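PDB 2F5X: BugD from Bordetella pertussis Tohama I, which binds aspartic acid as a periplasmic solute receptor of the tripartite tricarboxylate transporter family and probably delivers it for uptake. Local coordinates for residues D32-S37 with L107-P112; T86-S89 with G95-P98; E97-F102 with Q296-A301; L167-K172 with K184-M189; T224-E227 with F233-G236. One frame throughout, in Å; residues are numbered along the deposited sequence.

Interaction 1 (D32-S37 with L107-P112); sequences DNVARS and LVVDVP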
# COMPACT_ATOMS: atom_id res chain seq x y z
N ASP A 32 0.27 -7.62 -3.43
CA ASP A 32 0.20 -8.88 -4.18
C ASP A 32 -1.18 -9.54 -4.07
O ASP A 32 -1.71 -10.08 -5.05
CB ASP A 32 1.30 -9.83 -3.69
CG ASP A 32 1.42 -11.06 -4.57
OD1 ASP A 32 1.66 -10.90 -5.79
OD2 ASP A 32 1.28 -12.21 -4.11
N ASN A 33 -1.76 -9.49 -2.87
CA ASN A 33 -3.09 -10.05 -2.63
C ASN A 33 -4.13 -9.35 -3.50
O ASN A 33 -4.98 -10.00 -4.11
CB ASN A 33 -3.47 -9.95 -1.15
CG ASN A 33 -2.69 -10.92 -0.27
OD1 ASN A 33 -2.08 -11.88 -0.76
ND2 ASN A 33 -2.72 -10.69 1.04
N VAL A 34 -4.07 -8.01 -3.55
CA VAL A 34 -4.98 -7.25 -4.40
C VAL A 34 -4.76 -7.62 -5.87
O VAL A 34 -5.70 -7.89 -6.61
CB VAL A 34 -4.79 -5.72 -4.20
CG1 VAL A 34 -5.63 -4.93 -5.20
CG2 VAL A 34 -5.14 -5.31 -2.78
N ALA A 35 -3.49 -7.64 -6.27
CA ALA A 35 -3.11 -7.86 -7.66
C ALA A 35 -3.58 -9.22 -8.17
O ALA A 35 -4.13 -9.31 -9.26
CB ALA A 35 -1.60 -7.73 -7.82
N ARG A 36 -3.40 -10.27 -7.37
CA ARG A 36 -3.74 -11.59 -7.87
C ARG A 36 -5.25 -11.79 -7.97
O ARG A 36 -5.72 -12.46 -8.90
CB ARG A 36 -3.03 -12.68 -7.08
CG ARG A 36 -1.54 -12.71 -7.48
CD ARG A 36 -0.68 -13.65 -6.72
NE ARG A 36 0.74 -13.34 -6.91
CZ ARG A 36 1.56 -13.98 -7.73
NH1 ARG A 36 1.11 -14.98 -8.50
NH2 ARG A 36 2.83 -13.61 -7.81
N SER A 37 -6.01 -11.18 -7.07
CA SER A 37 -7.46 -11.23 -7.16
C SER A 37 -7.96 -10.42 -8.36
O SER A 37 -8.85 -10.87 -9.09
CB SER A 37 -8.11 -10.74 -5.87
OG SER A 37 -7.84 -11.67 -4.83
N LEU A 107 -8.08 4.23 -10.55
CA LEU A 107 -8.00 3.80 -9.16
C LEU A 107 -8.57 2.38 -9.02
O LEU A 107 -9.29 1.90 -9.89
CB LEU A 107 -8.70 4.79 -8.23
CG LEU A 107 -7.88 6.09 -8.05
CD1 LEU A 107 -8.76 7.26 -7.62
CD2 LEU A 107 -6.73 5.87 -7.05
N VAL A 108 -8.22 1.73 -7.91
CA VAL A 108 -8.48 0.30 -7.73
C VAL A 108 -9.17 0.05 -6.38
O VAL A 108 -10.36 -0.27 -6.33
CB VAL A 108 -7.16 -0.52 -7.86
CG1 VAL A 108 -7.38 -2.01 -7.65
CG2 VAL A 108 -6.50 -0.26 -9.24
N VAL A 109 -8.42 0.20 -5.29
CA VAL A 109 -8.94 -0.01 -3.95
C VAL A 109 -8.35 1.04 -3.00
O VAL A 109 -7.34 1.67 -3.31
CB VAL A 109 -8.60 -1.44 -3.38
CG1 VAL A 109 -9.35 -2.53 -4.12
CG2 VAL A 109 -7.08 -1.70 -3.38
N ASP A 110 -8.98 1.19 -1.83
CA ASP A 110 -8.44 2.02 -0.75
C ASP A 110 -8.39 1.13 0.50
O ASP A 110 -9.42 0.62 0.95
CB ASP A 110 -9.34 3.24 -0.56
CG ASP A 110 -8.80 4.23 0.45
OD1 ASP A 110 -7.67 4.08 0.94
OD2 ASP A 110 -9.48 5.22 0.81
N VAL A 111 -7.18 0.93 1.05
CA VAL A 111 -6.95 -0.05 2.11
C VAL A 111 -6.51 0.64 3.40
O VAL A 111 -5.54 1.39 3.39
CB VAL A 111 -5.88 -1.09 1.68
CG1 VAL A 111 -5.76 -2.25 2.69
CG2 VAL A 111 -6.21 -1.64 0.28
N PRO A 112 -7.19 0.35 4.51
CA PRO A 112 -6.79 0.93 5.80
C PRO A 112 -5.62 0.16 6.40
O PRO A 112 -5.29 -0.94 5.95
CB PRO A 112 -8.05 0.77 6.66
CG PRO A 112 -8.72 -0.48 6.11
CD PRO A 112 -8.37 -0.52 4.64

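Interaction 2 (T86-S89 with G95-P98); sequences TAPS and GYEP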
# COMPACT_ATOMS: atom_id res chain seq x y z
N THR A 86 4.34 9.18 -2.39
CA THR A 86 5.28 9.61 -1.35
C THR A 86 6.72 9.62 -1.84
O THR A 86 7.49 10.50 -1.47
CB THR A 86 5.19 8.73 -0.07
OG1 THR A 86 5.50 7.36 -0.40
CG2 THR A 86 3.76 8.71 0.50
N ALA A 87 7.08 8.63 -2.66
CA ALA A 87 8.47 8.48 -3.11
C ALA A 87 9.10 9.74 -3.72
O ALA A 87 10.27 10.01 -3.45
CB ALA A 87 8.62 7.26 -4.05
N PRO A 88 8.36 10.51 -4.52
CA PRO A 88 8.92 11.75 -5.08
C PRO A 88 9.36 12.78 -4.04
O PRO A 88 10.15 13.66 -4.38
CB PRO A 88 7.78 12.29 -5.95
CG PRO A 88 6.99 11.06 -6.31
CD PRO A 88 6.99 10.26 -5.03
N SER A 89 8.87 12.68 -2.80
CA SER A 89 9.30 13.57 -1.72
C SER A 89 10.37 12.93 -0.84
O SER A 89 10.85 13.55 0.11
CB SER A 89 8.11 13.98 -0.85
OG SER A 89 7.16 14.69 -1.62
N GLY A 95 13.26 7.55 -9.79
CA GLY A 95 13.33 6.74 -10.99
C GLY A 95 12.22 7.03 -11.99
O GLY A 95 12.24 6.52 -13.11
N TYR A 96 11.25 7.84 -11.58
CA TYR A 96 10.11 8.16 -12.42
C TYR A 96 9.59 9.54 -12.06
O TYR A 96 9.96 10.11 -11.03
CB TYR A 96 8.99 7.11 -12.27
CG TYR A 96 8.41 7.06 -10.87
CD1 TYR A 96 7.20 7.68 -10.57
CD2 TYR A 96 9.09 6.41 -9.84
CE1 TYR A 96 6.68 7.65 -9.28
CE2 TYR A 96 8.58 6.38 -8.55
CZ TYR A 96 7.37 7.00 -8.28
OH TYR A 96 6.85 6.97 -7.01
N GLU A 97 8.75 10.07 -12.95
CA GLU A 97 8.12 11.36 -12.79
C GLU A 97 6.63 11.05 -12.54
O GLU A 97 5.97 10.47 -13.40
CB GLU A 97 8.32 12.17 -14.08
CG GLU A 97 8.52 13.67 -13.88
CD GLU A 97 7.22 14.44 -13.81
OE1 GLU A 97 7.22 15.64 -14.16
OE2 GLU A 97 6.19 13.86 -13.41
N PRO A 98 6.11 11.37 -11.35
CA PRO A 98 4.77 10.87 -10.97
C PRO A 98 3.64 11.37 -11.87
O PRO A 98 2.62 10.68 -12.04
CB PRO A 98 4.61 11.37 -9.53
CG PRO A 98 5.49 12.58 -9.47
CD PRO A 98 6.70 12.22 -10.29

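Interaction 3 (E97-F102 with Q296-A301); sequences EPYTSF and QVPQWA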
# COMPACT_ATOMS: atom_id res chain seq x y z
N GLU A 97 8.75 10.07 -12.95
CA GLU A 97 8.12 11.36 -12.79
C GLU A 97 6.63 11.05 -12.54
O GLU A 97 5.97 10.47 -13.40
CB GLU A 97 8.32 12.17 -14.08
CG GLU A 97 8.52 13.67 -13.88
CD GLU A 97 7.22 14.44 -13.81
OE1 GLU A 97 7.22 15.64 -14.16
OE2 GLU A 97 6.19 13.86 -13.41
N PRO A 98 6.11 11.37 -11.35
CA PRO A 98 4.77 10.87 -10.97
C PRO A 98 3.64 11.37 -11.87
O PRO A 98 2.62 10.68 -12.04
CB PRO A 98 4.61 11.37 -9.53
CG PRO A 98 5.49 12.58 -9.47
CD PRO A 98 6.70 12.22 -10.29
N TYR A 99 3.81 12.55 -12.47
CA TYR A 99 2.76 13.12 -13.31
C TYR A 99 2.88 12.79 -14.78
O TYR A 99 1.91 12.94 -15.53
CB TYR A 99 2.73 14.65 -13.15
CG TYR A 99 2.76 15.13 -11.72
CD1 TYR A 99 1.75 14.78 -10.81
CD2 TYR A 99 3.81 15.93 -11.26
CE1 TYR A 99 1.79 15.24 -9.48
CE2 TYR A 99 3.86 16.39 -9.95
CZ TYR A 99 2.84 16.05 -9.07
OH TYR A 99 2.89 16.52 -7.78
N THR A 100 4.07 12.36 -15.22
CA THR A 100 4.30 12.17 -16.67
C THR A 100 4.85 10.83 -17.12
O THR A 100 4.79 10.52 -18.30
CB THR A 100 5.20 13.28 -17.25
OG1 THR A 100 6.49 13.22 -16.62
CG2 THR A 100 4.66 14.67 -16.96
N SER A 101 5.42 10.04 -16.21
CA SER A 101 6.05 8.79 -16.63
C SER A 101 5.08 7.73 -17.15
O SER A 101 5.50 6.77 -17.81
CB SER A 101 6.89 8.19 -15.50
OG SER A 101 8.09 8.93 -15.36
N PHE A 102 3.79 7.93 -16.87
CA PHE A 102 2.77 6.91 -17.15
C PHE A 102 1.53 7.48 -17.82
O PHE A 102 1.27 8.68 -17.74
CB PHE A 102 2.32 6.26 -15.83
CG PHE A 102 3.43 5.59 -15.07
CD1 PHE A 102 3.77 4.27 -15.34
CD2 PHE A 102 4.14 6.29 -14.10
CE1 PHE A 102 4.82 3.64 -14.64
CE2 PHE A 102 5.16 5.67 -13.40
CZ PHE A 102 5.51 4.35 -13.67
N GLN A 296 -2.18 14.16 -3.98
CA GLN A 296 -1.45 13.41 -2.96
C GLN A 296 0.03 13.76 -2.84
O GLN A 296 0.56 13.81 -1.72
CB GLN A 296 -1.62 11.91 -3.18
CG GLN A 296 -3.01 11.41 -2.77
CD GLN A 296 -3.10 11.11 -1.29
OE1 GLN A 296 -2.66 10.06 -0.85
NE2 GLN A 296 -3.68 12.04 -0.52
N VAL A 297 0.70 13.99 -3.97
CA VAL A 297 2.13 14.30 -3.92
C VAL A 297 2.41 15.52 -3.02
O VAL A 297 3.20 15.41 -2.08
CB VAL A 297 2.79 14.40 -5.33
CG1 VAL A 297 4.26 14.81 -5.21
CG2 VAL A 297 2.70 13.05 -6.07
N PRO A 298 1.76 16.66 -3.25
CA PRO A 298 1.98 17.82 -2.37
C PRO A 298 1.53 17.57 -0.93
O PRO A 298 2.16 18.10 0.00
CB PRO A 298 1.15 18.94 -3.02
CG PRO A 298 0.85 18.47 -4.40
CD PRO A 298 0.81 16.98 -4.34
N GLN A 299 0.48 16.77 -0.73
CA GLN A 299 0.03 16.50 0.64
C GLN A 299 1.12 15.79 1.45
O GLN A 299 1.49 16.24 2.54
CB GLN A 299 -1.25 15.68 0.66
CG GLN A 299 -1.74 15.36 2.07
CD GLN A 299 -2.91 14.40 2.07
OE1 GLN A 299 -3.97 14.72 1.54
NE2 GLN A 299 -2.72 13.23 2.66
N TRP A 300 1.64 14.69 0.91
CA TRP A 300 2.71 13.98 1.62
C TRP A 300 4.01 14.78 1.69
O TRP A 300 4.76 14.66 2.65
CB TRP A 300 2.91 12.58 1.05
CG TRP A 300 1.65 11.77 1.05
CD1 TRP A 300 1.04 11.18 -0.03
CD2 TRP A 300 0.83 11.45 2.19
NE1 TRP A 300 -0.10 10.52 0.37
CE2 TRP A 300 -0.25 10.66 1.72
CE3 TRP A 300 0.90 11.75 3.57
CZ2 TRP A 300 -1.25 10.17 2.57
CZ3 TRP A 300 -0.10 11.25 4.41
CH2 TRP A 300 -1.16 10.48 3.91
N ALA A 301 4.26 15.62 0.68
CA ALA A 301 5.44 16.48 0.69
C ALA A 301 5.45 17.36 1.93
O ALA A 301 6.49 17.50 2.60
CB ALA A 301 5.50 17.33 -0.58

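Interaction 4 (L167-K172 with K184-M189); sequences LTIPYK and KQVDLM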
# COMPACT_ATOMS: atom_id res chain seq x y z
N LEU A 167 14.95 2.07 16.00
CA LEU A 167 15.56 1.13 15.06
C LEU A 167 14.50 0.72 14.05
O LEU A 167 13.41 0.27 14.43
CB LEU A 167 16.05 -0.11 15.80
CG LEU A 167 16.47 -1.33 14.97
CD1 LEU A 167 17.60 -0.99 14.01
CD2 LEU A 167 16.88 -2.47 15.91
N THR A 168 14.80 0.91 12.76
CA THR A 168 13.83 0.67 11.71
C THR A 168 14.41 -0.29 10.69
O THR A 168 15.48 -0.02 10.13
CB THR A 168 13.42 1.99 11.05
OG1 THR A 168 12.83 2.86 12.04
CG2 THR A 168 12.28 1.76 10.04
N ILE A 169 13.71 -1.39 10.46
CA ILE A 169 14.23 -2.44 9.60
C ILE A 169 13.40 -2.51 8.32
O ILE A 169 12.21 -2.82 8.37
CB ILE A 169 14.21 -3.81 10.33
CG1 ILE A 169 14.98 -3.74 11.66
CG2 ILE A 169 14.79 -4.91 9.42
CD1 ILE A 169 14.69 -4.90 12.59
N PRO A 170 14.01 -2.21 7.17
CA PRO A 170 13.31 -2.27 5.88
C PRO A 170 13.36 -3.66 5.20
O PRO A 170 14.40 -4.35 5.23
CB PRO A 170 14.05 -1.22 5.05
CG PRO A 170 15.50 -1.39 5.50
CD PRO A 170 15.41 -1.75 7.01
N TYR A 171 12.22 -4.05 4.63
CA TYR A 171 12.05 -5.31 3.91
C TYR A 171 11.57 -5.02 2.49
O TYR A 171 11.15 -3.89 2.20
CB TYR A 171 11.01 -6.18 4.62
CG TYR A 171 11.43 -6.66 5.99
CD1 TYR A 171 11.96 -7.93 6.17
CD2 TYR A 171 11.28 -5.84 7.12
CE1 TYR A 171 12.34 -8.39 7.44
CE2 TYR A 171 11.67 -6.28 8.38
CZ TYR A 171 12.19 -7.55 8.54
OH TYR A 171 12.57 -7.99 9.78
N LYS A 172 11.60 -6.02 1.61
CA LYS A 172 11.13 -5.85 0.23
C LYS A 172 9.61 -5.88 0.11
O LYS A 172 9.07 -5.86 -0.99
CB LYS A 172 11.76 -6.91 -0.68
CG LYS A 172 13.23 -6.63 -0.99
CD LYS A 172 13.84 -7.76 -1.81
CE LYS A 172 15.19 -7.37 -2.40
NZ LYS A 172 16.04 -6.56 -1.47
N LYS A 184 9.02 -13.24 15.86
CA LYS A 184 9.49 -12.41 16.98
C LYS A 184 10.89 -11.82 16.75
O LYS A 184 11.60 -11.52 17.71
CB LYS A 184 9.39 -13.19 18.32
CG LYS A 184 7.96 -13.64 18.60
CD LYS A 184 7.82 -14.62 19.75
CE LYS A 184 6.34 -14.93 19.95
NZ LYS A 184 6.09 -15.73 21.19
N GLN A 185 11.25 -11.62 15.48
CA GLN A 185 12.54 -11.04 15.09
C GLN A 185 12.50 -9.52 14.96
O GLN A 185 13.55 -8.87 14.91
CB GLN A 185 13.04 -11.66 13.78
CG GLN A 185 13.33 -13.15 13.86
CD GLN A 185 14.74 -13.43 14.31
OE1 GLN A 185 15.11 -13.13 15.45
NE2 GLN A 185 15.55 -14.00 13.43
N VAL A 186 11.29 -8.97 14.89
CA VAL A 186 11.06 -7.52 14.85
C VAL A 186 9.80 -7.28 15.69
O VAL A 186 8.99 -8.20 15.86
CB VAL A 186 10.96 -7.01 13.37
CG1 VAL A 186 9.67 -7.52 12.69
CG2 VAL A 186 11.04 -5.48 13.31
N ASP A 187 9.63 -6.07 16.23
CA ASP A 187 8.63 -5.88 17.29
C ASP A 187 7.30 -5.30 16.86
O ASP A 187 6.26 -5.77 17.28
CB ASP A 187 9.19 -5.00 18.42
CG ASP A 187 10.44 -5.56 19.04
OD1 ASP A 187 10.59 -6.80 19.13
OD2 ASP A 187 11.33 -4.83 19.48
N LEU A 188 7.36 -4.26 16.03
CA LEU A 188 6.21 -3.38 15.80
C LEU A 188 6.10 -3.06 14.32
O LEU A 188 7.12 -2.93 13.64
CB LEU A 188 6.47 -2.09 16.59
CG LEU A 188 5.46 -0.95 16.60
CD1 LEU A 188 4.18 -1.39 17.34
CD2 LEU A 188 6.09 0.27 17.25
N MSE A 189 4.87 -2.96 13.80
CA MSE A 189 4.68 -2.61 12.39
C MSE A 189 3.32 -1.98 12.15
O MSE A 189 2.35 -2.32 12.81
CB MSE A 189 4.77 -3.89 11.54
CG MSE A 189 4.61 -3.69 10.05
SE MSE A 189 5.23 -5.26 9.09
CE MSE A 189 3.78 -6.55 9.38

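Interaction 5 (T224-E227 with F233-G236); sequences TMDE and FEVG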
# COMPACT_ATOMS: atom_id res chain seq x y z
N THR A 224 -9.77 3.63 16.17
CA THR A 224 -8.99 4.45 15.26
C THR A 224 -7.93 5.21 16.04
O THR A 224 -8.08 5.45 17.25
CB THR A 224 -9.86 5.46 14.49
OG1 THR A 224 -10.39 6.43 15.40
CG2 THR A 224 -11.08 4.79 13.88
N MSE A 225 -6.87 5.59 15.35
CA MSE A 225 -5.87 6.46 15.97
C MSE A 225 -6.51 7.80 16.31
O MSE A 225 -6.22 8.40 17.35
CB MSE A 225 -4.67 6.63 15.04
CG MSE A 225 -3.82 5.37 14.91
SE MSE A 225 -2.90 4.95 16.57
CE MSE A 225 -1.42 6.20 16.43
N ASP A 226 -7.42 8.26 15.45
CA ASP A 226 -8.13 9.53 15.66
C ASP A 226 -8.89 9.54 17.00
O ASP A 226 -8.79 10.50 17.77
CB ASP A 226 -9.06 9.80 14.47
CG ASP A 226 -9.82 11.10 14.60
OD1 ASP A 226 -9.20 12.19 14.54
OD2 ASP A 226 -11.06 11.14 14.74
N GLU A 227 -9.62 8.46 17.29
CA GLU A 227 -10.39 8.37 18.54
C GLU A 227 -9.50 8.08 19.75
O GLU A 227 -9.92 8.24 20.90
CB GLU A 227 -11.52 7.33 18.43
CG GLU A 227 -11.10 5.89 18.70
CD GLU A 227 -12.24 4.90 18.53
OE1 GLU A 227 -13.03 4.73 19.49
OE2 GLU A 227 -12.35 4.30 17.44
N PHE A 233 -4.66 11.58 12.44
CA PHE A 233 -3.87 10.41 12.09
C PHE A 233 -4.72 9.50 11.22
O PHE A 233 -5.36 8.55 11.72
CB PHE A 233 -3.38 9.67 13.33
CG PHE A 233 -2.22 8.74 13.08
CD1 PHE A 233 -0.97 9.01 13.61
CD2 PHE A 233 -2.39 7.59 12.30
CE1 PHE A 233 0.10 8.15 13.40
CE2 PHE A 233 -1.32 6.72 12.06
CZ PHE A 233 -0.07 7.00 12.61
N GLU A 234 -4.74 9.79 9.93
CA GLU A 234 -5.57 9.05 8.98
C GLU A 234 -4.70 8.64 7.81
O GLU A 234 -3.99 9.48 7.23
CB GLU A 234 -6.74 9.91 8.51
CG GLU A 234 -7.86 10.06 9.54
CD GLU A 234 -8.46 11.46 9.59
OE1 GLU A 234 -8.40 12.18 8.57
OE2 GLU A 234 -9.00 11.84 10.66
N VAL A 235 -4.72 7.34 7.50
CA VAL A 235 -3.98 6.81 6.36
C VAL A 235 -4.84 5.80 5.63
O VAL A 235 -5.20 4.76 6.20
CB VAL A 235 -2.68 6.06 6.76
CG1 VAL A 235 -1.85 5.72 5.50
CG2 VAL A 235 -1.85 6.85 7.74
N GLY A 236 -5.16 6.11 4.38
CA GLY A 236 -5.82 5.17 3.49
C GLY A 236 -4.93 4.90 2.30
O GLY A 236 -4.57 5.82 1.54
O HOH W 1 -7.48 7.16 12.69

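Interaction 1 (D32-S37 with L107-P112)
Val34 on helix 30-46 faces Val109 on strand 102-117 with their CA atoms 8.3 Å apart, a helix packed on a sheet with no hydrogen bond passing between the two segments. Both methyls of Val34 do the touching. Val34 CG1 lies 4.0 Å from Val109 CG2, and Val34 CG2 meets that same methyl at 4.1 Å, so the two valines reach toward each other tip to tip. Val109 CG1 lies beside the backbone N (chi1 -68°), which leaves CG2 between N and the carbonyl carbon, in front of the helix. Val108 joins from the neighbouring position, its CG1 at 4.2 Å from Val34 CG1, the two side chains crossing at a slant. The contact belongs to the buried layer of the periplasmic binding protein fold, where helix 30-46, whose residues Pro30 and Thr31 line the aspartic acid pocket, rests on the long strand. Met272 of helix 266-274 also touches Val34, and His239 of strand 236-244 touches both Val108 and Val109. On the helix itself, Arg36 NE donates to Asp32 OD1 at 2.8 Å, nearly straight at 163°, in a salt bridge one turn long. Asn54 binds both partners of that pair as well.

Interaction 2 (T86-S89 with G95-P98)
Van der Waals contact accounts for the whole meeting of Pro88 and Ala87 with Pro98 and Tyr96; no hydrogen bond runs from one segment to the other. The apolar part is a pair of proline rings. Pro88 CG comes within 3.8 Å of Pro98 CG and 4.0 Å of Pro98 CB, the rings sliding past each other in opposite directions, with the CG corner of Pro88 doing most of the touching. Both segments belong to the loop that leaves helix 83-86 and leads to strand 102-117, so the contact folds this connection back on itself, about 11 Å from the bound aspartic acid at the side chain of Ala87. The second kind of contact is made by the phenol oxygen of Tyr96. Tyr96 OH lies 3.5 Å from Ala87 CB and 3.8 Å from Pro88 CD, placing a polar atom among carbons. That oxygen is satisfied all the same, by a hydrogen bond with the backbone O of Phe84, whose ring also meets the Tyr96 ring. With CG between the backbone N and the carbonyl carbon (chi1 63°), Tyr96 carries its OH across to residues 86-89, while Thr64, Thr65 and Ala68 of helix 61-68 pack against it.

Interaction 3 (E97-F102 with Q296-A301)
The loop just ahead of strand 102-117 packs here on helix 286-306, the last long helix of the chain, through Tyr99 and Pro98 against Val297. The phenol end of Tyr99 makes the closest approach: its OH is 3.2 Å from Val297 CB and 3.4 Å from Val297 CG1, the two side chains coming from opposite directions. Pro298 CD lies farther from Tyr99 OH, at 4.0 Å, at the exposed margin. Pro98 CB adds a looser touch on Val297 CG2, while its neighbour CG lies over the centre of one face of the Tyr99 ring, 4.1 Å above the plane. The ring thus has a proline on a face while its oxygen reaches the helix. Pro298 lacks an N-H, and the helix kinks where its N makes no bond to the preceding turn. The loop is held in shape by Glu97: its OE2 accepts from Tyr99 N at 2.9 Å, and its backbone O takes bonds from both Thr100 N and Ser101 N. Ser101 OG in turn receives Glu97 N in a nearly straight bond. Across on the helix, Trp300 NE1 donates to Gln296 OE1 at 2.9 Å, approaching from above the carbonyl plane, 67° out of it.

Interaction 4 (L167-K172 with K184-M189)
Tyr171 meets Val186 through the hydroxyl end of its ring, with Tyr171 OH 4.1 Å from both Val186 CB and CG1. Val186 is therefore placed beyond the phenol oxygen and not over the ring, and the two side chains arrive from opposite directions. The second touch is aliphatic and closer: Ile169 CD1 stands 3.8 Å from Val186 CG2, the two side chains sliding past one another in opposite directions. Val186 divides its branches between these partners, CG2 anti to the backbone N (CG1 at chi1 68°) and turned to the isoleucine, CG1 to the tyrosine. In the fold this joins the two ends of a beta-alpha-beta unit: strand 167-170, helix 174-182 and strand 188-192, with strand 141-144 lying between the two strands and parallel to both. Ser141 and Ala143 of that middle strand touch Val186 too. The chain leaves the helix at Lys184, whose positive phi completes a Schellman motif. No hydrogen bond crosses between the segments, and the phenol oxygen is instead bound to Asp180 OD2. The contact itself is dispersive, while the polar end of Tyr171 is tied to the connecting helix, which probably limits the ring's freedom to swing away from Val186.

Interaction 5 (T224-E227 with F233-G236)
Met225, a selenomethionine in this crystal, lies along Phe233 and forms the tight half of the contact. Met225 CB is 3.7 Å from Phe233 CD2, and CG runs alongside the same part of the ring. The side chain then bends at chi2 (-68°) and again at chi3, carrying the terminal methyl back over the ring: Met225 CE stands 4.0 Å from the centroid of the Phe233 ring and only 12° off its normal, a CH-pi contact on one face. The selenium of Met225 is above that face too, farther out at 5.0 Å from the Phe233 centroid, in a Met-aromatic arrangement. Leu158 touches Met225 and Cys154 and Met157 touch Phe233, all from helix 150-162, so this half is buried beneath that helix in the connection between strands 206-210 and 236-244.

The other half is looser. One water bridges the backbones, accepting from Asp226 N at 3.0 Å and donating to Phe233 O at 2.7 Å. Thr224 OG1 accepts from Glu227 N in an ST motif, and Glu227 OE2 answers by accepting from Thr224 N, while Arg215 forms a salt bridge with that carboxylate. Beside the water Asp226 OD1 comes to 3.9 Å from Glu234 OE2, with the carboxylate planes 66° apart. A weak bond from Gly232 N to Asp226 OD1 may ease this, but the closeness of Asp226 and Glu234 would probably raise the proton affinity of at least one of them.

In the fold
The segments of interactions 1 and 3 alternate along the chain, while interaction 2 lies within the span of the first and interactions 4 and 5 within that of the third. Interactions 2 and 3 are neighbours, centres 6 Å apart, sharing Glu97 and Pro98 and touching again where Ser89 meets Ala301. Interactions 1 and 5 have centres 20 Å apart, yet Asp110 touches Gly236, where strands 102-117 and 236-244 pair antiparallel. Interaction 4 stands off, 27 Å from interaction 3 between centres, but strand 188-192 pairs with strand 102-117. That shared sheet thus links distant parts of the receptor around the aspartic acid pocket.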